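Local coordinates for protein staphylococcal enterotoxin-like toxin (Staphylococcus aureus, PDB 4DXF) that probably binds host glycans as a superantigen-like staphylococcal toxin built from an OB-fold and a beta-grasp domain, at residues I44-V49 with K57-G62. Sequence-based numbering, arbitrary orientation.
Sequences IRFMNV and KIALVG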
ATOM      1  N   ILE A  44      -4.842  12.182 -16.536  1.00 40.11           N
ATOM      2  CA  ILE A  44      -4.109  12.408 -15.266  1.00 38.61           C
ATOM      3  C   ILE A  44      -2.652  12.652 -15.509  1.00 36.28           C
ATOM      4  O   ILE A  44      -2.127  12.404 -16.585  1.00 36.97           O
ATOM      5  CB  ILE A  44      -4.252  11.273 -14.198  1.00 38.19           C
ATOM      6  CG1 ILE A  44      -3.708   9.955 -14.734  1.00 39.38           C
ATOM      7  CG2 ILE A  44      -5.730  11.237 -13.623  1.00 42.07           C
ATOM      8  CD1 ILE A  44      -3.610   8.907 -13.651  1.00 41.47           C
ATOM      9  N   ARG A  45      -2.015  13.077 -14.440  1.00 34.43           N
ATOM     10  CA  ARG A  45      -0.616  13.421 -14.435  1.00 31.78           C
ATOM     11  C   ARG A  45       0.189  12.317 -13.735  1.00 30.35           C
ATOM     12  O   ARG A  45      -0.377  11.504 -12.961  1.00 29.76           O
ATOM     13  CB  ARG A  45      -0.488  14.733 -13.675  1.00 31.86           C
ATOM     14  CG  ARG A  45      -1.122  15.899 -14.522  1.00 31.31           C
ATOM     15  CD  ARG A  45      -1.260  17.090 -13.686  1.00 35.50           C
ATOM     16  NE  ARG A  45       0.012  17.647 -13.196  1.00 35.56           N
ATOM     17  CZ  ARG A  45       0.358  17.754 -11.902  1.00 37.90           C
ATOM     18  NH1 ARG A  45      -0.427  17.292 -10.909  1.00 36.30           N
ATOM     19  NH2 ARG A  45       1.530  18.306 -11.585  1.00 35.19           N
ATOM     20  N   PHE A  46       1.487  12.319 -14.036  1.00 28.50           N
ATOM     21  CA  PHE A  46       2.426  11.277 -13.607  1.00 26.75           C
ATOM     22  C   PHE A  46       3.647  11.939 -13.006  1.00 27.29           C
ATOM     23  O   PHE A  46       4.038  13.028 -13.404  1.00 27.55           O
ATOM     24  CB  PHE A  46       2.853  10.363 -14.723  1.00 25.40           C
ATOM     25  CG  PHE A  46       1.689   9.579 -15.343  1.00 30.44           C
ATOM     26  CD1 PHE A  46       1.191   8.448 -14.718  1.00 33.19           C
ATOM     27  CD2 PHE A  46       1.100  10.018 -16.522  1.00 30.70           C
ATOM     28  CE1 PHE A  46       0.092   7.719 -15.246  1.00 35.26           C
ATOM     29  CE2 PHE A  46      -0.007   9.311 -17.069  1.00 34.66           C
ATOM     30  CZ  PHE A  46      -0.485   8.162 -16.431  1.00 35.15           C
ATOM     31  N   MET A  47       4.184  11.288 -11.998  1.00 24.74           N
ATOM     32  CA  MET A  47       5.542  11.588 -11.503  1.00 24.69           C
ATOM     33  C   MET A  47       6.470  10.525 -12.098  1.00 25.30           C
ATOM     34  O   MET A  47       6.280   9.306 -11.886  1.00 25.57           O
ATOM     35  CB  MET A  47       5.569  11.571  -9.942  1.00 21.65           C
ATOM     36  CG  MET A  47       7.065  11.839  -9.438  1.00 23.98           C
ATOM     37  SD  MET A  47       7.221  11.897  -7.714  1.00 26.10           S
ATOM     38  CE  MET A  47       6.478  13.399  -7.254  1.00 27.55           C
ATOM     39  N   ASN A  48       7.504  10.956 -12.827  1.00 23.59           N
ATOM     40  CA  ASN A  48       8.468  10.043 -13.434  1.00 24.42           C
ATOM     41  C   ASN A  48       9.618   9.817 -12.425  1.00 25.15           C
ATOM     42  O   ASN A  48      10.175  10.775 -11.894  1.00 24.56           O
ATOM     43  CB  ASN A  48       9.036  10.649 -14.727  1.00 25.93           C
ATOM     44  CG  ASN A  48       7.990  10.712 -15.832  1.00 27.94           C
ATOM     45  OD1 ASN A  48       7.674   9.685 -16.460  1.00 27.06           O
ATOM     46  ND2 ASN A  48       7.357  11.852 -15.950  1.00 27.81           N
ATOM     47  N   VAL A  49       9.937   8.571 -12.168  1.00 24.65           N
ATOM     48  CA  VAL A  49      11.115   8.204 -11.356  1.00 24.24           C
ATOM     49  C   VAL A  49      12.022   7.298 -12.139  1.00 22.94           C
ATOM     50  O   VAL A  49      11.581   6.357 -12.850  1.00 22.24           O
ATOM     51  CB  VAL A  49      10.699   7.484 -10.099  1.00 24.19           C
ATOM     52  CG1 VAL A  49      11.943   7.263  -9.183  1.00 27.49           C
ATOM     53  CG2 VAL A  49       9.685   8.261  -9.431  1.00 24.68           C
ATOM     54  N   LYS A  57       6.395   5.435 -14.393  1.00 25.73           N
ATOM     55  CA  LYS A  57       5.365   6.457 -14.406  1.00 24.29           C
ATOM     56  C   LYS A  57       4.443   6.262 -13.239  1.00 23.93           C
ATOM     57  O   LYS A  57       3.675   5.266 -13.208  1.00 22.96           O
ATOM     58  CB  LYS A  57       4.522   6.327 -15.688  1.00 26.84           C
ATOM     59  CG  LYS A  57       5.342   6.441 -16.982  1.00 28.31           C
ATOM     60  CD  LYS A  57       5.124   7.759 -17.624  1.00 33.34           C
ATOM     61  CE  LYS A  57       6.024   7.741 -18.850  1.00 35.77           C
ATOM     62  NZ  LYS A  57       6.831   8.939 -18.786  1.00 33.02           N
ATOM     63  N   ILE A  58       4.457   7.175 -12.307  1.00 21.74           N
ATOM     64  CA  ILE A  58       3.676   7.038 -11.082  1.00 22.46           C
ATOM     65  C   ILE A  58       2.427   7.923 -11.139  1.00 21.60           C
ATOM     66  O   ILE A  58       2.469   9.186 -11.021  1.00 22.01           O
ATOM     67  CB  ILE A  58       4.502   7.329  -9.746  1.00 21.39           C
ATOM     68  CG1 ILE A  58       5.882   6.606  -9.705  1.00 21.08           C
ATOM     69  CG2 ILE A  58       3.652   7.167  -8.381  1.00 20.70           C
ATOM     70  CD1 ILE A  58       5.773   5.011  -9.787  1.00 21.87           C
ATOM     71  N   ALA A  59       1.250   7.275 -11.309  1.00 21.87           N
ATOM     72  CA  ALA A  59       0.035   8.082 -11.281  1.00 22.95           C
ATOM     73  C   ALA A  59      -0.239   8.978 -10.093  1.00 23.67           C
ATOM     74  O   ALA A  59      -0.202   8.574  -8.909  1.00 22.43           O
ATOM     75  CB  ALA A  59      -1.236   7.166 -11.611  1.00 23.63           C
ATOM     76  N   LEU A  60      -0.543  10.252 -10.375  1.00 23.11           N
ATOM     77  CA  LEU A  60      -0.873  11.198  -9.316  1.00 26.94           C
ATOM     78  C   LEU A  60      -2.392  11.230  -9.085  1.00 29.74           C
ATOM     79  O   LEU A  60      -3.146  11.872  -9.834  1.00 31.55           O
ATOM     80  CB  LEU A  60      -0.354  12.588  -9.628  1.00 26.63           C
ATOM     81  CG  LEU A  60       1.173  12.530  -9.887  1.00 28.41           C
ATOM     82  CD1 LEU A  60       1.743  13.832 -10.518  1.00 26.90           C
ATOM     83  CD2 LEU A  60       1.892  12.259  -8.534  1.00 30.50           C
ATOM     84  N   VAL A  61      -2.818  10.495  -8.068  1.00 30.34           N
ATOM     85  CA  VAL A  61      -4.242  10.319  -7.780  1.00 30.55           C
ATOM     86  C   VAL A  61      -4.507  10.925  -6.452  1.00 30.27           C
ATOM     87  O   VAL A  61      -3.564  11.256  -5.700  1.00 29.91           O
ATOM     88  CB  VAL A  61      -4.661   8.820  -7.802  1.00 30.16           C
ATOM     89  CG1 VAL A  61      -4.483   8.248  -9.188  1.00 30.25           C
ATOM     90  CG2 VAL A  61      -3.836   8.019  -6.731  1.00 32.69           C
ATOM     91  N   GLY A  62      -5.796  11.109  -6.131  1.00 29.74           N
ATOM     92  CA  GLY A  62      -6.199  11.655  -4.878  1.00 29.42           C
ATOM     93  C   GLY A  62      -5.517  12.969  -4.568  1.00 31.83           C
ATOM     94  O   GLY A  62      -5.460  13.885  -5.445  1.00 30.24           O
TER
HETATM   95  O   HOH W   1      -3.282  13.657 -11.778  1.00 30.85           O
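Met47 and Ile58 form a hydrogen-bonded antiparallel pair, joined by a nearly straight bond from Met47 N to Ile58 O at 2.9 Å and from Ile58 N to Met47 O at 2.8 Å. A further backbone bond links Leu60 N to Arg45 O at 2.9 Å, and a water accepts from Arg45 N while donating to Leu60 O.

Phe46, Asn48, Lys57 and Ala59 occupy one face of the sheet. Here the Phe46 ring presents its edge to Ala59, with CD1 3.6 Å from the Ala59 backbone N, and Ile44 CD1 meets the methyl CB of Ala59 at 3.6 Å. Asn48 and Lys57 lie side by side; bends at chi2 (-105°) and chi4 (-127°) curl the lysine so that NZ donates to Asn48 OD1 at 2.6 Å. The amide is held at both ends, because its ND2 binds the carbonyl of Ile36 on the next strand.

Leu60 packs against residues 45-47, its CD2 lying 4.0 Å from Met47 CB and its CD1 over one face of the Arg45 guanidinium, toward the rim. That guanidinium is anchored by a salt bridge to Asp65 and a bond to the carbonyl of Tyr68. On the Met47 face, the side chains of Val49 and Ile58 cross, Val49 CG2 meeting Ile58 CG1 at 4.2 Å, and both rest on Val78. On the other face, the Phe46 ring meets Tyr87 edge-to-face and the ring of Trp41 at about 25° between planes.

Strands 46-49 and 56-59 make a beta hairpin, set between strands 33-37 and 92-99 in the OB-fold domain of this superantigen-like toxin.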